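Local coordinates for protein probable N-acetyl-gamma-glutamyl-phosphate reductase, chloroplastic (Arabidopsis thaliana, PDB 1XYG) that probably catalyses the NADPH-dependent reduction of N-acetylglutamyl 5-phosphate to N-acetylglutamate 5-semialdehyde, a step of arginine biosynthesis, at residues A85-L90 with V109-D114; V158-C163 with G334-N339; I187-S192 with T245-P250. All coordinates share one frame; numbering follows the deposited sequence.

Contact 1: A85-L90 with V109-D114; sequences AVFCCL and VDLSAD
The parallel sheet of the Rossmann-type NAD(P)-binding domain brings Phe87 and Cys88 alongside Val109 and Asp110, and helix 95-100 carries the chain between the two strands as a beta-alpha-beta crossover. The touching parts run within 2° of one direction. Val109 is gripped at both ends of its backbone, since its N donates to Val86 O and its O accepts from Cys88 N. A further bond, Leu111 N to Cys88 O at 2.8 Å, extends the pairing into the loop that follows strand 107-110.

Side chains alternate between two differently furnished faces. On one, Phe87 and Val109 lie side by side and point the same way, with Phe87 CD1 4.0 Å from Val109 CB. The ring is placed there by a first torsion of -81°, which sets CG opposite the carbonyl carbon. Its CD1 also meets Leu111 CD1 at 4.2 Å, and the same methyl lies 4.0 Å from Cys89 SG. Helix 329-343 covers this face, with Leu340 against Phe87 and Met343 against Val109.

The other face is more polar. Here Cys88 SG and Asp110 OD1 are 3.5 Å apart, while Thr95 and Ile99 of helix 95-100 pack on Asp110. What orients this aspartate is its own loop. Ser112 N donates to Asp110 OD1 at 3.0 Å, an Asx turn in which the donor stands above the carboxylate, 69° out of its plane. The hydroxyl of the same serine grips the second oxygen, Ser112 OG to Asp110 OD2 at 2.6 Å, on the syn side. With both oxygens held, the carboxylate is probably restrained from turning, and Ser112 OG in turn accepts from Asp114 N at 3.1 Å, closing an ST turn.

Contact 2: V158-C163 with G334-N339; sequences VANPGC and GQALQN
Just past the end of strand 157-159 of the Rossmann-type sheet, the backbone at Asn160 comes nearest to helix 329-343 at Ala336, their CA atoms 5.8 Å apart; two residues earlier, Val158 CA stands 7.9 Å from Asn339 CA. The amide of Asn160 spans the gap. Its CG lies anti to the backbone N (chi1 -154°), which lays the group against the helix backbone, and Asn160 OD1 accepts a weak bond from Asn339 ND2 at 3.0 Å with the two amide planes almost perpendicular. The firmer ties lie outside this pair: Asn160 ND2 donates to Ala332 O, and Asn339 OD1 meets Thr145 OG1.

Pro161 and Gln335 cross at about a right angle. A water bridges them, accepting from Gln335 NE2 at 2.6 Å and donating to Pro161 O at 2.9 Å, while Gln335 OE1 is bound by Lys330.

Around this buried junction, Ile152 of helix 145-153 packs on both Val158 and Asn339, and Leu35 and Leu36 of helix 27-37 pack on Leu337. Gly162 occupies the N-cap position of helix 163-177, so the loop packed on helix 329-343 leads directly into the helix headed by Cys163, the active-site cysteine by similarity.

Contact 3: I187-S192 with T245-P250; sequences IIDAKS and TPHLMP
Backbone hydrogen bonds join the parallel strands: Thr245 N to Ile188 O at 2.9 Å, Ala190 N to Thr245 O, Ser192 N to His247 O and Met249 N to Ser192 O. One step is irregular: His247 N meets Ala190 O at a poor angle, and the imidazole donates instead, His247 ND1 reaching Ala190 O at 2.8 Å with that oxygen in the ring plane. A first torsion of -66° turns the ring toward strand 187-193. His247 NE2 bonds Thr258 OG1 of the second subunit. An alanine in place of His247 would probably leave Ala190 O without its imidazole donor and lose the interface bond to Thr258.

Among charged groups, Lys191 NZ donates to Asp189 O at 2.8 Å and forms a salt bridge, weak as a hydrogen bond, with Asp189 OD1. Asp189 OD2 makes a salt bridge with Lys191 and a hydrogen bond with Tyr260 OH, both of the second subunit.

In packing, the Asp189 carboxylate and His247 ring planes are 16° apart, and Lys191 CB lies 3.7 Å from Met249 CG. Such a mixed sheet, one face turned to a partner subunit, is characteristic of the semialdehyde dehydrogenase dimerisation domain.

Contacts 1 and 2 form one continuous region, their centres 9 Å apart: strands 107-110 and 157-159 are sheet neighbours, with Asp110 O 2.8 Å from Asn160 N and Asp110 N 2.8 Å from Val158 O, both probable hydrogen bonds. Helix 329-343 packs on both, Ala336 CB lying 3.8 Å from Leu111 CD1. Contact 3 belongs to the dimerisation domain and is nested in the chain loop that contact 2 closes; their centres are about 21 Å apart, their nearest atoms about 6 Å, without touching. Both domains come near Cys163, the active-site residue by similarity: it ends segment 158-163, while the side chains of Ser192 and Leu111 lie about 6 Å and 10 Å from its own.

Contact 1: A85-L90 with V109-D114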
# COMPACT_ATOMS: atom_id res chain seq x y z
N ALA A 85 31.27 -22.67 -5.42
CA ALA A 85 30.27 -22.30 -6.40
C ALA A 85 30.00 -20.80 -6.29
O ALA A 85 30.23 -20.19 -5.24
CB ALA A 85 28.98 -23.09 -6.19
N VAL A 86 29.49 -20.21 -7.36
CA VAL A 86 29.21 -18.78 -7.39
C VAL A 86 27.84 -18.41 -7.93
O VAL A 86 27.34 -19.04 -8.86
CB VAL A 86 30.29 -18.05 -8.24
CG1 VAL A 86 29.78 -16.70 -8.69
CG2 VAL A 86 31.58 -17.89 -7.45
N PHE A 87 27.24 -17.39 -7.33
CA PHE A 87 25.95 -16.86 -7.77
C PHE A 87 26.30 -15.47 -8.28
O PHE A 87 26.92 -14.68 -7.57
CB PHE A 87 24.97 -16.72 -6.60
CG PHE A 87 24.28 -17.99 -6.20
CD1 PHE A 87 23.39 -18.62 -7.08
CD2 PHE A 87 24.49 -18.56 -4.95
CE1 PHE A 87 22.72 -19.79 -6.71
CE2 PHE A 87 23.82 -19.73 -4.57
CZ PHE A 87 22.94 -20.35 -5.45
N CYS A 88 25.92 -15.17 -9.51
CA CYS A 88 26.22 -13.85 -10.05
C CYS A 88 24.97 -12.99 -10.18
O CYS A 88 24.03 -13.35 -10.90
CB CYS A 88 26.92 -13.97 -11.40
SG CYS A 88 27.25 -12.37 -12.14
N CYS A 89 24.96 -11.86 -9.49
CA CYS A 89 23.83 -10.94 -9.54
C CYS A 89 24.22 -9.56 -10.06
O CYS A 89 23.73 -8.55 -9.56
CB CYS A 89 23.20 -10.80 -8.14
SG CYS A 89 22.53 -12.33 -7.44
N LEU A 90 25.11 -9.50 -11.04
CA LEU A 90 25.54 -8.23 -11.61
C LEU A 90 24.57 -7.82 -12.72
O LEU A 90 23.70 -8.60 -13.12
CB LEU A 90 26.97 -8.37 -12.16
CG LEU A 90 27.98 -8.68 -11.05
CD1 LEU A 90 29.35 -8.98 -11.65
CD2 LEU A 90 28.05 -7.49 -10.11
N VAL A 109 26.14 -19.99 -11.46
CA VAL A 109 24.75 -19.72 -11.79
C VAL A 109 24.65 -18.21 -11.94
O VAL A 109 24.73 -17.46 -10.97
CB VAL A 109 23.76 -20.21 -10.71
CG1 VAL A 109 22.36 -19.64 -11.01
CG2 VAL A 109 23.69 -21.74 -10.74
N ASP A 110 24.50 -17.77 -13.18
CA ASP A 110 24.39 -16.35 -13.47
C ASP A 110 22.93 -15.93 -13.49
O ASP A 110 22.14 -16.46 -14.26
CB ASP A 110 25.02 -16.02 -14.83
CG ASP A 110 24.86 -14.56 -15.22
OD1 ASP A 110 24.88 -13.70 -14.31
OD2 ASP A 110 24.71 -14.26 -16.42
N LEU A 111 22.58 -14.99 -12.62
CA LEU A 111 21.20 -14.51 -12.56
C LEU A 111 20.92 -13.41 -13.57
O LEU A 111 19.76 -13.04 -13.76
CB LEU A 111 20.86 -14.01 -11.15
CG LEU A 111 20.55 -15.12 -10.15
CD1 LEU A 111 21.85 -15.64 -9.54
CD2 LEU A 111 19.63 -14.58 -9.07
N SER A 112 21.96 -12.90 -14.22
CA SER A 112 21.78 -11.84 -15.21
C SER A 112 21.20 -12.47 -16.48
O SER A 112 20.99 -13.68 -16.54
CB SER A 112 23.11 -11.17 -15.57
OG SER A 112 23.74 -11.85 -16.65
N ALA A 113 20.94 -11.65 -17.48
CA ALA A 113 20.37 -12.13 -18.73
C ALA A 113 21.42 -12.37 -19.82
O ALA A 113 21.12 -12.93 -20.87
CB ALA A 113 19.33 -11.15 -19.23
N ASP A 114 22.66 -11.95 -19.55
CA ASP A 114 23.75 -12.05 -20.51
C ASP A 114 24.07 -13.40 -21.14
O ASP A 114 24.74 -13.45 -22.18
CB ASP A 114 25.05 -11.49 -19.91
CG ASP A 114 25.18 -10.00 -20.06
OD1 ASP A 114 24.33 -9.36 -20.71
OD2 ASP A 114 26.17 -9.45 -19.51

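Contact 2: V158-C163 with G334-N339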
# COMPACT_ATOMS: atom_id res chain seq x y z
N VAL A 158 25.27 -22.03 -15.61
CA VAL A 158 23.84 -21.98 -15.87
C VAL A 158 23.33 -20.55 -15.91
O VAL A 158 23.68 -19.73 -15.06
CB VAL A 158 23.05 -22.77 -14.80
CG1 VAL A 158 21.54 -22.48 -14.93
CG2 VAL A 158 23.29 -24.26 -14.97
N ALA A 159 22.52 -20.26 -16.93
CA ALA A 159 21.93 -18.93 -17.08
C ALA A 159 20.56 -19.02 -16.42
O ALA A 159 19.66 -19.67 -16.95
CB ALA A 159 21.79 -18.58 -18.56
N ASN A 160 20.42 -18.39 -15.26
CA ASN A 160 19.15 -18.41 -14.55
C ASN A 160 18.14 -17.57 -15.32
O ASN A 160 18.42 -16.41 -15.65
CB ASN A 160 19.32 -17.87 -13.13
CG ASN A 160 18.27 -18.42 -12.17
OD1 ASN A 160 18.09 -19.63 -12.07
ND2 ASN A 160 17.58 -17.53 -11.47
N PRO A 161 16.98 -18.14 -15.66
CA PRO A 161 15.95 -17.40 -16.41
C PRO A 161 15.44 -16.12 -15.74
O PRO A 161 15.68 -15.89 -14.56
CB PRO A 161 14.84 -18.43 -16.62
CG PRO A 161 15.16 -19.57 -15.69
CD PRO A 161 16.66 -19.58 -15.63
N GLY A 162 14.77 -15.29 -16.53
CA GLY A 162 14.22 -14.06 -16.00
C GLY A 162 12.93 -14.42 -15.30
O GLY A 162 12.44 -15.54 -15.43
N CYS A 163 12.36 -13.47 -14.56
CA CYS A 163 11.13 -13.70 -13.82
C CYS A 163 9.92 -13.95 -14.73
O CYS A 163 9.32 -15.03 -14.68
CB CYS A 163 10.86 -12.51 -12.89
SG CYS A 163 11.12 -10.91 -13.67
N GLY A 334 15.44 -17.81 -5.94
CA GLY A 334 14.95 -19.12 -5.52
C GLY A 334 15.29 -20.16 -6.58
O GLY A 334 15.79 -21.24 -6.27
N GLN A 335 15.01 -19.84 -7.84
CA GLN A 335 15.31 -20.77 -8.92
C GLN A 335 16.82 -20.95 -9.05
O GLN A 335 17.30 -22.04 -9.35
CB GLN A 335 14.72 -20.26 -10.23
CG GLN A 335 14.98 -21.18 -11.41
CD GLN A 335 13.85 -21.14 -12.42
OE1 GLN A 335 13.16 -22.14 -12.65
NE2 GLN A 335 13.65 -19.97 -13.03
N ALA A 336 17.57 -19.87 -8.83
CA ALA A 336 19.03 -19.92 -8.92
C ALA A 336 19.56 -20.98 -7.94
O ALA A 336 20.41 -21.80 -8.30
CB ALA A 336 19.62 -18.55 -8.59
N LEU A 337 19.04 -20.95 -6.72
CA LEU A 337 19.46 -21.91 -5.70
C LEU A 337 18.96 -23.30 -6.07
O LEU A 337 19.66 -24.29 -5.86
CB LEU A 337 18.91 -21.50 -4.33
CG LEU A 337 19.25 -22.44 -3.17
CD1 LEU A 337 20.75 -22.61 -3.06
CD2 LEU A 337 18.69 -21.87 -1.88
N GLN A 338 17.75 -23.36 -6.63
CA GLN A 338 17.17 -24.64 -7.04
C GLN A 338 18.12 -25.30 -8.03
O GLN A 338 18.35 -26.50 -7.98
CB GLN A 338 15.81 -24.41 -7.71
CG GLN A 338 14.96 -25.68 -7.84
CD GLN A 338 13.59 -25.40 -8.45
OE1 GLN A 338 13.06 -24.30 -8.34
NE2 GLN A 338 13.01 -26.42 -9.09
N ASN A 339 18.70 -24.50 -8.92
CA ASN A 339 19.63 -25.01 -9.93
C ASN A 339 20.96 -25.41 -9.32
O ASN A 339 21.50 -26.47 -9.64
CB ASN A 339 19.87 -23.97 -11.02
CG ASN A 339 18.69 -23.82 -11.96
OD1 ASN A 339 18.07 -24.82 -12.35
ND2 ASN A 339 18.39 -22.58 -12.34
O HOH W 1 14.53 -17.53 -12.51

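Contact 3: I187-S192 with T245-P250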
# COMPACT_ATOMS: atom_id res chain seq x y z
N ILE A 187 -0.99 -14.18 -26.61
CA ILE A 187 -0.91 -12.85 -26.03
C ILE A 187 -0.72 -12.95 -24.53
O ILE A 187 -1.48 -13.63 -23.83
CB ILE A 187 -2.17 -12.03 -26.36
CG1 ILE A 187 -2.26 -11.85 -27.87
CG2 ILE A 187 -2.12 -10.68 -25.66
CD1 ILE A 187 -3.48 -11.08 -28.32
N ILE A 188 0.32 -12.28 -24.03
CA ILE A 188 0.64 -12.32 -22.62
C ILE A 188 0.55 -10.94 -21.96
O ILE A 188 1.29 -10.02 -22.31
CB ILE A 188 2.07 -12.86 -22.41
CG1 ILE A 188 2.25 -14.16 -23.20
CG2 ILE A 188 2.35 -13.08 -20.93
CD1 ILE A 188 3.69 -14.48 -23.56
N ASP A 189 -0.36 -10.81 -21.00
CA ASP A 189 -0.51 -9.57 -20.26
C ASP A 189 0.00 -9.86 -18.84
O ASP A 189 -0.69 -10.48 -18.04
CB ASP A 189 -1.98 -9.13 -20.21
CG ASP A 189 -2.14 -7.75 -19.60
OD1 ASP A 189 -1.81 -7.59 -18.40
OD2 ASP A 189 -2.59 -6.81 -20.31
N ALA A 190 1.23 -9.43 -18.56
CA ALA A 190 1.87 -9.69 -17.28
C ALA A 190 1.93 -8.51 -16.30
O ALA A 190 1.93 -7.34 -16.68
CB ALA A 190 3.28 -10.25 -17.51
N LYS A 191 2.01 -8.86 -15.02
CA LYS A 191 2.04 -7.89 -13.95
C LYS A 191 3.16 -8.26 -12.98
O LYS A 191 3.40 -9.44 -12.72
CB LYS A 191 0.71 -7.90 -13.20
CG LYS A 191 -0.52 -7.60 -14.06
CD LYS A 191 -0.95 -8.79 -14.92
CE LYS A 191 -2.28 -8.48 -15.59
NZ LYS A 191 -2.83 -9.59 -16.42
N SER A 192 3.82 -7.26 -12.43
CA SER A 192 4.90 -7.51 -11.49
C SER A 192 5.03 -6.46 -10.41
O SER A 192 4.74 -5.28 -10.62
CB SER A 192 6.24 -7.61 -12.25
OG SER A 192 7.35 -7.62 -11.36
N THR A 245 3.15 -7.88 -22.79
CA THR A 245 3.06 -6.55 -22.21
C THR A 245 3.15 -6.54 -20.69
O THR A 245 2.23 -7.00 -20.01
CB THR A 245 1.75 -5.83 -22.62
OG1 THR A 245 1.57 -5.90 -24.04
CG2 THR A 245 1.81 -4.37 -22.21
N PRO A 246 4.26 -6.03 -20.14
CA PRO A 246 4.48 -5.95 -18.69
C PRO A 246 3.65 -4.82 -18.09
O PRO A 246 3.29 -3.87 -18.79
CB PRO A 246 5.98 -5.64 -18.59
CG PRO A 246 6.54 -6.20 -19.84
CD PRO A 246 5.51 -5.82 -20.88
N HIS A 247 3.37 -4.92 -16.80
CA HIS A 247 2.60 -3.91 -16.08
C HIS A 247 3.22 -3.81 -14.69
O HIS A 247 3.53 -4.84 -14.07
CB HIS A 247 1.12 -4.29 -15.98
CG HIS A 247 0.41 -4.33 -17.30
ND1 HIS A 247 0.53 -5.37 -18.19
CD2 HIS A 247 -0.41 -3.43 -17.90
CE1 HIS A 247 -0.17 -5.12 -19.28
NE2 HIS A 247 -0.76 -3.94 -19.12
N LEU A 248 3.41 -2.59 -14.20
CA LEU A 248 4.00 -2.36 -12.89
C LEU A 248 2.93 -2.24 -11.80
O LEU A 248 2.06 -1.37 -11.85
CB LEU A 248 4.85 -1.08 -12.92
CG LEU A 248 5.83 -0.89 -11.76
CD1 LEU A 248 6.75 -2.11 -11.65
CD2 LEU A 248 6.64 0.37 -11.97
N MET A 249 3.01 -3.13 -10.81
CA MET A 249 2.04 -3.16 -9.72
C MET A 249 2.50 -2.43 -8.47
O MET A 249 3.68 -2.45 -8.13
CB MET A 249 1.74 -4.62 -9.33
CG MET A 249 1.24 -5.49 -10.45
SD MET A 249 -0.35 -4.95 -11.06
CE MET A 249 0.15 -4.01 -12.52
N PRO A 250 1.56 -1.77 -7.77
CA PRO A 250 1.90 -1.04 -6.54
C PRO A 250 2.00 -2.05 -5.39
O PRO A 250 1.14 -2.11 -4.51
CB PRO A 250 0.73 -0.07 -6.38
CG PRO A 250 -0.42 -0.84 -6.96
CD PRO A 250 0.18 -1.47 -8.20
O HOH W 2 0.90 -8.38 -24.91